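Local coordinates for periplasmic protein TorT (Vibrio parahaemolyticus, PDB 3O1I), which probably binds trimethylamine N-oxide in the periplasm and passes the signal to the sensor kinase TorS, at residues 121-125 against 241-245; 8-12 against 55-59; 33-37 against 261-265. One frame throughout, in Å; residues are numbered along the deposited sequence.

The three contacts sample both lobes of a class I periplasmic binding fold. Interaction 1 lies in the lobe built on the four-stranded sheet, with its centre about 35 Å from that of interaction 2 and about 36 Å from that of interaction 3, across the middle of the chain. Interactions 2 and 3 share the other lobe; their centres are about 16 Å apart and they touch, Ile8 N lying 2.9 Å from Asn37 O in a probable hydrogen bond between adjacent strands, while Ile8 CD1 packs on Val36. Strand 244-246 of interaction 1 leads directly into helix 249-263 of interaction 3, so the chain changes lobes between them.

Interaction 1 (121-125 against 241-245); sequences EAGKY and VLFAP
Phe243, in the loop just before strand 244-246, reaches onto Tyr125 and Ala122 of helix 116-127, which packs a loop against a helix within the lobe built on the four-stranded parallel sheet of the periplasmic binding fold. The phenylalanine can be followed outward. Its CB sits over the face of the Tyr125 ring, 3.5 Å from the ring centroid and 15° off the normal, a CH-pi contact. With CG anti to the backbone N (chi1 179°), the ring is then carried on toward the helix. CG lies by Tyr125 CG and CD1, 3.5 Å from CD1, and CD2 meets Tyr125 CB at 3.5 Å. In return, Tyr125 CB lies over one face of the Phe243 ring, while Pro245 N lies over the other. The two side chains slide past each other in opposite directions, with ring planes 8° apart; the contact is made by these reciprocal CH-pi approaches more than by ring overlap. Further out, the ring edge meets Ala122 CA, and CZ comes near Glu121 OE1; the exact fit at this rim is doubtful, as the model is too tight there. Pro279 of the antiparallel partner strand also touches Phe243. Tyr125 OH touches Leu242 CB (3.4 Å), the two side chains crossing at about a right angle. Glu121 OE2 forms a salt bridge within the helix, Lys124 NZ meeting it at 2.9 Å nearly in line with the C-O bond.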
ATOM      1  N   GLU D 121      12.552 -39.896   2.728  1.00 64.34           N
ATOM      2  CA  GLU D 121      13.790 -39.606   3.421  1.00 66.99           C
ATOM      3  C   GLU D 121      13.542 -38.953   4.773  1.00 67.18           C
ATOM      4  O   GLU D 121      14.319 -39.139   5.707  1.00 67.26           O
ATOM      5  CB  GLU D 121      14.678 -38.698   2.574  1.00 70.10           C
ATOM      6  CG  GLU D 121      15.853 -39.414   1.914  1.00 75.40           C
ATOM      7  CD  GLU D 121      16.823 -40.013   2.924  1.00 78.52           C
ATOM      8  OE1 GLU D 121      17.322 -39.267   3.799  1.00 79.43           O
ATOM      9  OE2 GLU D 121      17.089 -41.231   2.838  1.00 80.30           O
ATOM     10  N   ALA D 122      12.451 -38.200   4.881  1.00 67.42           N
ATOM     11  CA  ALA D 122      12.119 -37.508   6.122  1.00 67.08           C
ATOM     12  C   ALA D 122      11.488 -38.434   7.152  1.00 67.00           C
ATOM     13  O   ALA D 122      11.829 -38.385   8.338  1.00 64.79           O
ATOM     14  CB  ALA D 122      11.188 -36.350   5.828  1.00 67.41           C
ATOM     15  N   GLY D 123      10.559 -39.269   6.694  1.00 68.03           N
ATOM     16  CA  GLY D 123       9.904 -40.209   7.584  1.00 69.46           C
ATOM     17  C   GLY D 123      10.875 -41.289   8.039  1.00 71.11           C
ATOM     18  O   GLY D 123      10.805 -41.778   9.172  1.00 71.37           O
ATOM     19  N   LYS D 124      11.792 -41.660   7.148  1.00 71.61           N
ATOM     20  CA  LYS D 124      12.793 -42.679   7.441  1.00 70.63           C
ATOM     21  C   LYS D 124      13.668 -42.206   8.599  1.00 69.11           C
ATOM     22  O   LYS D 124      14.067 -43.005   9.437  1.00 70.23           O
ATOM     23  CB  LYS D 124      13.658 -42.944   6.197  1.00 72.48           C
ATOM     24  CG  LYS D 124      14.172 -44.375   6.057  1.00 73.64           C
ATOM     25  CD  LYS D 124      14.885 -44.609   4.716  1.00 75.13           C
ATOM     26  CE  LYS D 124      16.175 -43.790   4.587  1.00 75.95           C
ATOM     27  NZ  LYS D 124      16.911 -44.054   3.306  1.00 74.71           N
ATOM     28  N   TYR D 125      13.964 -40.909   8.646  1.00 66.00           N
ATOM     29  CA  TYR D 125      14.791 -40.368   9.720  1.00 65.23           C
ATOM     30  C   TYR D 125      14.096 -40.478  11.069  1.00 66.65           C
ATOM     31  O   TYR D 125      14.738 -40.704  12.091  1.00 67.19           O
ATOM     32  CB  TYR D 125      15.126 -38.898   9.473  1.00 62.18           C
ATOM     33  CG  TYR D 125      15.735 -38.199  10.675  1.00 59.28           C
ATOM     34  CD1 TYR D 125      17.094 -37.892  10.713  1.00 57.79           C
ATOM     35  CD2 TYR D 125      14.945 -37.826  11.768  1.00 57.81           C
ATOM     36  CE1 TYR D 125      17.655 -37.223  11.804  1.00 57.44           C
ATOM     37  CE2 TYR D 125      15.494 -37.161  12.867  1.00 57.12           C
ATOM     38  CZ  TYR D 125      16.849 -36.858  12.876  1.00 57.27           C
ATOM     39  OH  TYR D 125      17.396 -36.163  13.933  1.00 55.63           O
ATOM     40  N   VAL D 241      17.565 -27.393  13.864  1.00 61.58           N
ATOM     41  CA  VAL D 241      16.810 -28.298  12.996  1.00 62.06           C
ATOM     42  C   VAL D 241      17.432 -29.690  13.108  1.00 61.13           C
ATOM     43  O   VAL D 241      18.637 -29.819  13.261  1.00 61.58           O
ATOM     44  CB  VAL D 241      16.851 -27.850  11.498  1.00 62.24           C
ATOM     45  CG1 VAL D 241      15.945 -28.747  10.668  1.00 62.74           C
ATOM     46  CG2 VAL D 241      16.408 -26.405  11.357  1.00 59.68           C
ATOM     47  N   LEU D 242      16.622 -30.734  13.034  1.00 60.93           N
ATOM     48  CA  LEU D 242      17.167 -32.075  13.140  1.00 61.86           C
ATOM     49  C   LEU D 242      17.578 -32.655  11.799  1.00 63.90           C
ATOM     50  O   LEU D 242      18.761 -32.882  11.541  1.00 64.34           O
ATOM     51  CB  LEU D 242      16.159 -33.013  13.805  1.00 60.21           C
ATOM     52  CG  LEU D 242      15.770 -32.591  15.221  1.00 60.33           C
ATOM     53  CD1 LEU D 242      14.822 -33.597  15.821  1.00 58.63           C
ATOM     54  CD2 LEU D 242      17.022 -32.460  16.070  1.00 59.18           C
ATOM     55  N   PHE D 243      16.594 -32.886  10.942  1.00 66.14           N
ATOM     56  CA  PHE D 243      16.837 -33.470   9.631  1.00 67.55           C
ATOM     57  C   PHE D 243      16.400 -32.554   8.484  1.00 67.92           C
ATOM     58  O   PHE D 243      15.897 -31.456   8.717  1.00 68.24           O
ATOM     59  CB  PHE D 243      16.108 -34.812   9.565  1.00 67.95           C
ATOM     60  CG  PHE D 243      16.260 -35.515   8.261  1.00 70.07           C
ATOM     61  CD1 PHE D 243      17.520 -35.741   7.727  1.00 70.36           C
ATOM     62  CD2 PHE D 243      15.142 -35.946   7.560  1.00 70.91           C
ATOM     63  CE1 PHE D 243      17.664 -36.362   6.497  1.00 72.11           C
ATOM     64  CE2 PHE D 243      15.274 -36.568   6.331  1.00 71.41           C
ATOM     65  CZ  PHE D 243      16.536 -36.786   5.800  1.00 72.28           C
ATOM     66  N   ALA D 244      16.613 -33.012   7.250  1.00 68.09           N
ATOM     67  CA  ALA D 244      16.250 -32.267   6.047  1.00 67.74           C
ATOM     68  C   ALA D 244      16.854 -32.903   4.794  1.00 68.54           C
ATOM     69  O   ALA D 244      18.072 -32.868   4.587  1.00 68.56           O
ATOM     70  CB  ALA D 244      16.711 -30.820   6.153  1.00 66.63           C
ATOM     71  N   PRO D 245      16.009 -33.505   3.942  1.00 67.92           N
ATOM     72  CA  PRO D 245      16.515 -34.125   2.719  1.00 67.57           C
ATOM     73  C   PRO D 245      16.805 -33.060   1.668  1.00 68.44           C
ATOM     74  O   PRO D 245      15.921 -32.287   1.326  1.00 69.54           O
ATOM     75  CB  PRO D 245      15.361 -35.024   2.294  1.00 67.26           C
ATOM     76  CG  PRO D 245      14.166 -34.240   2.723  1.00 65.76           C
ATOM     77  CD  PRO D 245      14.577 -33.815   4.120  1.00 67.48           C
TER

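Interaction 2 (8-12 against 55-59); sequences ICAIY and QLALC
Gln55 O accepts a 2.8 Å hydrogen bond from Cys59 N one turn along helix 49-62, and Ile11 CD1 of strand 7-12 approaches the same carbonyl oxygen at 4.2 Å. No hydrogen bond crosses between residues 8-12 and 55-59; the direct link between them is covalent. Cys9 SG and Cys59 SG form a disulfide of 2.0 Å, with a left-handed twist about the S-S bond (chi3 -85°). The strand cysteine holds its SG anti to the backbone N (chi1 -152°), which directs the sulfur toward the helix, whereas Cys59 SG lies beside its own backbone N, on the side turned to the sheet. Ile11 fills the neighbouring position. Its CG1 branch turns toward the disulfide, so that CG1 rests 3.6 Å from Cys59 SG, and CD1 leans on the same sulfur. Leu56 brings CD1 to 4.2 Å from Ile11 CG1, the side chains meeting at a slant. The disulfide is therefore set among apolar groups, with Ile67 of strand 66-69 touching Cys9, Leu56 and Cys59. Strand and helix segments run antiparallel, their directions 175° apart and their axes 9.3 Å from each other. Such geometry is that of a beta-alpha-beta crossover: helix 49-62 connects strands 37-42 and 66-69 and packs along strand 7-12, which lies between them in the sheet, as in Rossmann-like lobes of periplasmic binding proteins, here stapled by a disulfide.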
ATOM      1  N   ILE D   8      19.244 -20.264 -25.359  1.00 92.07           N
ATOM      2  CA  ILE D   8      18.623 -21.063 -24.308  1.00 90.48           C
ATOM      3  C   ILE D   8      17.888 -20.085 -23.396  1.00 88.20           C
ATOM      4  O   ILE D   8      18.497 -19.207 -22.779  1.00 86.96           O
ATOM      5  CB  ILE D   8      19.664 -21.841 -23.491  1.00 92.62           C
ATOM      6  CG1 ILE D   8      20.338 -22.896 -24.380  1.00 93.10           C
ATOM      7  CG2 ILE D   8      18.990 -22.493 -22.286  1.00 92.95           C
ATOM      8  CD1 ILE D   8      21.439 -23.675 -23.686  1.00 93.65           C
ATOM      9  N   CYS D   9      16.573 -20.259 -23.322  1.00 86.01           N
ATOM     10  CA  CYS D   9      15.692 -19.386 -22.552  1.00 84.01           C
ATOM     11  C   CYS D   9      15.045 -20.117 -21.367  1.00 81.66           C
ATOM     12  O   CYS D   9      14.153 -20.953 -21.556  1.00 80.95           O
ATOM     13  CB  CYS D   9      14.618 -18.869 -23.511  1.00 85.95           C
ATOM     14  SG  CYS D   9      13.835 -17.253 -23.203  1.00 88.06           S
ATOM     15  N   ALA D  10      15.489 -19.795 -20.149  1.00 78.52           N
ATOM     16  CA  ALA D  10      14.952 -20.423 -18.932  1.00 74.89           C
ATOM     17  C   ALA D  10      13.753 -19.659 -18.360  1.00 71.95           C
ATOM     18  O   ALA D  10      13.842 -18.473 -18.029  1.00 71.12           O
ATOM     19  CB  ALA D  10      16.051 -20.548 -17.875  1.00 73.55           C
ATOM     20  N   ILE D  11      12.633 -20.363 -18.238  1.00 69.04           N
ATOM     21  CA  ILE D  11      11.394 -19.781 -17.738  1.00 65.71           C
ATOM     22  C   ILE D  11      10.953 -20.331 -16.383  1.00 63.54           C
ATOM     23  O   ILE D  11      10.302 -21.379 -16.305  1.00 62.68           O
ATOM     24  CB  ILE D  11      10.245 -19.989 -18.776  1.00 65.49           C
ATOM     25  CG1 ILE D  11      10.650 -19.359 -20.108  1.00 64.52           C
ATOM     26  CG2 ILE D  11       8.941 -19.370 -18.282  1.00 64.91           C
ATOM     27  CD1 ILE D  11      11.233 -17.963 -19.966  1.00 63.20           C
ATOM     28  N   TYR D  12      11.300 -19.610 -15.319  1.00 60.91           N
ATOM     29  CA  TYR D  12      10.927 -20.015 -13.965  1.00 58.44           C
ATOM     30  C   TYR D  12       9.481 -19.643 -13.655  1.00 58.78           C
ATOM     31  O   TYR D  12       8.821 -18.957 -14.433  1.00 60.04           O
ATOM     32  CB  TYR D  12      11.785 -19.307 -12.935  1.00 54.36           C
ATOM     33  CG  TYR D  12      13.272 -19.364 -13.152  1.00 52.88           C
ATOM     34  CD1 TYR D  12      13.850 -20.276 -14.040  1.00 51.27           C
ATOM     35  CD2 TYR D  12      14.119 -18.547 -12.399  1.00 51.58           C
ATOM     36  CE1 TYR D  12      15.241 -20.377 -14.159  1.00 49.08           C
ATOM     37  CE2 TYR D  12      15.495 -18.638 -12.513  1.00 50.52           C
ATOM     38  CZ  TYR D  12      16.048 -19.558 -13.388  1.00 48.81           C
ATOM     39  OH  TYR D  12      17.408 -19.661 -13.440  1.00 46.29           O
ATOM     40  N   GLN D  55       5.770 -14.687 -21.621  1.00 70.36           N
ATOM     41  CA  GLN D  55       7.229 -14.760 -21.506  1.00 70.65           C
ATOM     42  C   GLN D  55       7.716 -15.945 -22.324  1.00 71.49           C
ATOM     43  O   GLN D  55       8.843 -15.967 -22.824  1.00 71.20           O
ATOM     44  CB  GLN D  55       7.655 -14.943 -20.045  1.00 70.01           C
ATOM     45  CG  GLN D  55       7.349 -13.753 -19.141  1.00 68.83           C
ATOM     46  CD  GLN D  55       8.081 -13.828 -17.812  1.00 66.80           C
ATOM     47  OE1 GLN D  55       7.872 -14.757 -17.033  1.00 66.41           O
ATOM     48  NE2 GLN D  55       8.947 -12.843 -17.546  1.00 63.96           N
ATOM     49  N   LEU D  56       6.836 -16.930 -22.447  1.00 72.54           N
ATOM     50  CA  LEU D  56       7.102 -18.146 -23.206  1.00 73.85           C
ATOM     51  C   LEU D  56       7.123 -17.747 -24.679  1.00 74.72           C
ATOM     52  O   LEU D  56       7.969 -18.198 -25.454  1.00 74.33           O
ATOM     53  CB  LEU D  56       5.983 -19.151 -22.937  1.00 72.19           C
ATOM     54  CG  LEU D  56       6.254 -20.641 -23.096  1.00 70.27           C
ATOM     55  CD1 LEU D  56       7.560 -21.020 -22.403  1.00 68.85           C
ATOM     56  CD2 LEU D  56       5.073 -21.406 -22.511  1.00 67.49           C
ATOM     57  N   ALA D  57       6.178 -16.885 -25.045  1.00 76.02           N
ATOM     58  CA  ALA D  57       6.077 -16.374 -26.407  1.00 76.38           C
ATOM     59  C   ALA D  57       7.192 -15.352 -26.622  1.00 76.32           C
ATOM     60  O   ALA D  57       7.659 -15.155 -27.737  1.00 75.18           O
ATOM     61  CB  ALA D  57       4.712 -15.723 -26.623  1.00 75.72           C
ATOM     62  N   LEU D  58       7.610 -14.699 -25.542  1.00 77.25           N
ATOM     63  CA  LEU D  58       8.678 -13.719 -25.618  1.00 78.87           C
ATOM     64  C   LEU D  58       9.972 -14.447 -25.910  1.00 80.84           C
ATOM     65  O   LEU D  58      10.817 -13.958 -26.656  1.00 81.14           O
ATOM     66  CB  LEU D  58       8.813 -12.951 -24.303  1.00 78.02           C
ATOM     67  CG  LEU D  58      10.124 -12.173 -24.142  1.00 77.81           C
ATOM     68  CD1 LEU D  58      10.318 -11.193 -25.289  1.00 76.56           C
ATOM     69  CD2 LEU D  58      10.103 -11.440 -22.819  1.00 78.71           C
ATOM     70  N   CYS D  59      10.129 -15.622 -25.313  1.00 83.47           N
ATOM     71  CA  CYS D  59      11.337 -16.401 -25.539  1.00 86.16           C
ATOM     72  C   CYS D  59      11.506 -16.651 -27.033  1.00 86.82           C
ATOM     73  O   CYS D  59      12.558 -16.360 -27.606  1.00 86.37           O
ATOM     74  CB  CYS D  59      11.271 -17.736 -24.792  1.00 87.11           C
ATOM     75  SG  CYS D  59      11.859 -17.719 -23.060  1.00 89.25           S
TER

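Interaction 3 (33-37 against 261-265); sequences KQGVN and AHYLR
Ala261, near the end of helix 249-263, turns its CB toward the loop after helix 18-32 and packs against Val36 CG1 at 4.0 Å. The same methyl also lies against the amide of Gln34, with CD at 3.7 Å; the modelled position of the amide oxygen is too close to the methyl to be trusted in detail. Gln34 comes to this place with CG beside the backbone N and an extended chain beyond, so that it lies over the helix, where Val257 and Met258 also touch it. At His262 the side chain leaves the helix across the line of Gln34, the two crossing at about a right angle; their meeting is loose, and its atomic detail is doubtful. The helix then gives out. Leu264 is the first residue to leave helical geometry, and Arg265 N, bonded to His262 O at 2.9 Å, closes a last turn. Arg265 carries the contact back to the loop. Its chain is stretched from CG to NE, bringing the guanidinium to Gln34 O, which NH2 reaches at 2.8 Å. The bond is weak, its N-H...O angle being only 118°. Val36 CG1 lies in the guanidinium plane at its edge, 3.7 Å from NH2. The stronger polar partner is Glu6, whose OE2 makes a salt bridge with Arg265 NE, so one flat group ties the helix end both to the chain start and to the loop. The whole is a surface contact in which a late helix packs beside the first beta-alpha-beta unit, an arrangement consistent with the class I periplasmic binding fold, whose chain crosses back between its two lobes.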
ATOM      1  N   LYS D  33      29.891 -22.145 -18.085  1.00108.22           N
ATOM      2  CA  LYS D  33      30.763 -23.316 -18.104  1.00108.65           C
ATOM      3  C   LYS D  33      30.526 -24.109 -19.385  1.00108.90           C
ATOM      4  O   LYS D  33      31.228 -25.078 -19.669  1.00108.66           O
ATOM      5  CB  LYS D  33      30.500 -24.199 -16.883  1.00108.79           C
ATOM      6  CG  LYS D  33      31.512 -25.316 -16.688  1.00107.79           C
ATOM      7  CD  LYS D  33      31.321 -25.996 -15.341  1.00108.40           C
ATOM      8  CE  LYS D  33      31.554 -25.023 -14.186  1.00108.82           C
ATOM      9  NZ  LYS D  33      31.338 -25.654 -12.850  1.00108.16           N
ATOM     10  N   GLN D  34      29.516 -23.693 -20.144  1.00108.99           N
ATOM     11  CA  GLN D  34      29.190 -24.317 -21.421  1.00109.21           C
ATOM     12  C   GLN D  34      29.110 -23.207 -22.468  1.00109.32           C
ATOM     13  O   GLN D  34      28.684 -23.429 -23.602  1.00109.14           O
ATOM     14  CB  GLN D  34      27.861 -25.074 -21.352  1.00109.56           C
ATOM     15  CG  GLN D  34      27.947 -26.414 -20.640  1.00110.86           C
ATOM     16  CD  GLN D  34      26.797 -27.336 -20.999  1.00112.36           C
ATOM     17  OE1 GLN D  34      26.553 -27.611 -22.175  1.00113.05           O
ATOM     18  NE2 GLN D  34      26.087 -27.825 -19.988  1.00112.97           N
ATOM     19  N   GLY D  35      29.528 -22.010 -22.053  1.00109.60           N
ATOM     20  CA  GLY D  35      29.543 -20.839 -22.914  1.00109.27           C
ATOM     21  C   GLY D  35      28.289 -20.522 -23.709  1.00109.05           C
ATOM     22  O   GLY D  35      28.363 -19.789 -24.698  1.00109.80           O
ATOM     23  N   VAL D  36      27.142 -21.049 -23.287  1.00107.99           N
ATOM     24  CA  VAL D  36      25.889 -20.804 -23.998  1.00106.30           C
ATOM     25  C   VAL D  36      25.330 -19.405 -23.760  1.00105.13           C
ATOM     26  O   VAL D  36      25.890 -18.606 -23.005  1.00104.62           O
ATOM     27  CB  VAL D  36      24.792 -21.834 -23.616  1.00106.08           C
ATOM     28  CG1 VAL D  36      25.318 -23.252 -23.787  1.00105.31           C
ATOM     29  CG2 VAL D  36      24.320 -21.593 -22.195  1.00105.77           C
ATOM     30  N   ASN D  37      24.216 -19.126 -24.429  1.00103.70           N
ATOM     31  CA  ASN D  37      23.523 -17.848 -24.340  1.00101.79           C
ATOM     32  C   ASN D  37      22.185 -18.082 -23.642  1.00100.23           C
ATOM     33  O   ASN D  37      21.177 -18.416 -24.270  1.00 99.38           O
ATOM     34  CB  ASN D  37      23.318 -17.284 -25.748  1.00102.06           C
ATOM     35  CG  ASN D  37      22.386 -16.104 -25.774  1.00101.94           C
ATOM     36  OD1 ASN D  37      22.595 -15.117 -25.072  1.00102.78           O
ATOM     37  ND2 ASN D  37      21.347 -16.195 -26.596  1.00101.43           N
ATOM     38  N   ALA D 261      21.802 -27.813 -23.844  1.00 83.59           N
ATOM     39  CA  ALA D 261      23.063 -27.497 -24.512  1.00 85.50           C
ATOM     40  C   ALA D 261      23.624 -28.703 -25.279  1.00 86.69           C
ATOM     41  O   ALA D 261      24.375 -28.545 -26.243  1.00 86.58           O
ATOM     42  CB  ALA D 261      24.080 -26.999 -23.494  1.00 84.88           C
ATOM     43  N   HIS D 262      23.250 -29.903 -24.843  1.00 88.18           N
ATOM     44  CA  HIS D 262      23.693 -31.145 -25.475  1.00 87.94           C
ATOM     45  C   HIS D 262      22.796 -31.494 -26.655  1.00 88.10           C
ATOM     46  O   HIS D 262      23.278 -31.846 -27.726  1.00 89.02           O
ATOM     47  CB  HIS D 262      23.683 -32.286 -24.453  1.00 87.24           C
ATOM     48  CG  HIS D 262      24.977 -32.449 -23.719  1.00 87.43           C
ATOM     49  ND1 HIS D 262      25.754 -31.380 -23.324  1.00 86.99           N
ATOM     50  CD2 HIS D 262      25.631 -33.560 -23.302  1.00 87.87           C
ATOM     51  CE1 HIS D 262      26.829 -31.824 -22.698  1.00 86.85           C
ATOM     52  NE2 HIS D 262      26.779 -33.144 -22.671  1.00 88.39           N
ATOM     53  N   TYR D 263      21.487 -31.401 -26.454  1.00 88.05           N
ATOM     54  CA  TYR D 263      20.539 -31.687 -27.522  1.00 88.04           C
ATOM     55  C   TYR D 263      20.753 -30.697 -28.663  1.00 89.64           C
ATOM     56  O   TYR D 263      20.282 -30.912 -29.777  1.00 90.72           O
ATOM     57  CB  TYR D 263      19.111 -31.564 -27.003  1.00 84.90           C
ATOM     58  CG  TYR D 263      18.063 -31.638 -28.077  1.00 82.59           C
ATOM     59  CD1 TYR D 263      17.516 -32.854 -28.466  1.00 82.03           C
ATOM     60  CD2 TYR D 263      17.614 -30.485 -28.707  1.00 83.37           C
ATOM     61  CE1 TYR D 263      16.541 -32.919 -29.457  1.00 82.25           C
ATOM     62  CE2 TYR D 263      16.641 -30.536 -29.702  1.00 83.41           C
ATOM     63  CZ  TYR D 263      16.108 -31.754 -30.070  1.00 82.52           C
ATOM     64  OH  TYR D 263      15.135 -31.803 -31.038  1.00 82.14           O
ATOM     65  N   LEU D 264      21.460 -29.607 -28.382  1.00 91.11           N
ATOM     66  CA  LEU D 264      21.719 -28.606 -29.405  1.00 92.97           C
ATOM     67  C   LEU D 264      23.143 -28.676 -29.956  1.00 93.72           C
ATOM     68  O   LEU D 264      23.589 -27.779 -30.671  1.00 94.72           O
ATOM     69  CB  LEU D 264      21.431 -27.195 -28.873  1.00 94.06           C
ATOM     70  CG  LEU D 264      19.976 -26.814 -28.550  1.00 94.94           C
ATOM     71  CD1 LEU D 264      19.922 -25.313 -28.262  1.00 95.11           C
ATOM     72  CD2 LEU D 264      19.039 -27.163 -29.710  1.00 93.62           C
ATOM     73  N   ARG D 265      23.854 -29.741 -29.617  1.00 93.75           N
ATOM     74  CA  ARG D 265      25.207 -29.950 -30.115  1.00 94.08           C
ATOM     75  C   ARG D 265      25.323 -31.450 -30.377  1.00 95.61           C
ATOM     76  O   ARG D 265      26.409 -31.986 -30.607  1.00 95.50           O
ATOM     77  CB  ARG D 265      26.247 -29.500 -29.086  1.00 92.45           C
ATOM     78  CG  ARG D 265      26.127 -28.044 -28.668  1.00 90.61           C
ATOM     79  CD  ARG D 265      27.437 -27.533 -28.091  1.00 89.45           C
ATOM     80  NE  ARG D 265      27.239 -26.379 -27.222  1.00 88.93           N
ATOM     81  CZ  ARG D 265      28.215 -25.585 -26.788  1.00 88.33           C
ATOM     82  NH1 ARG D 265      29.471 -25.812 -27.144  1.00 86.78           N
ATOM     83  NH2 ARG D 265      27.932 -24.562 -25.994  1.00 88.52           N
TER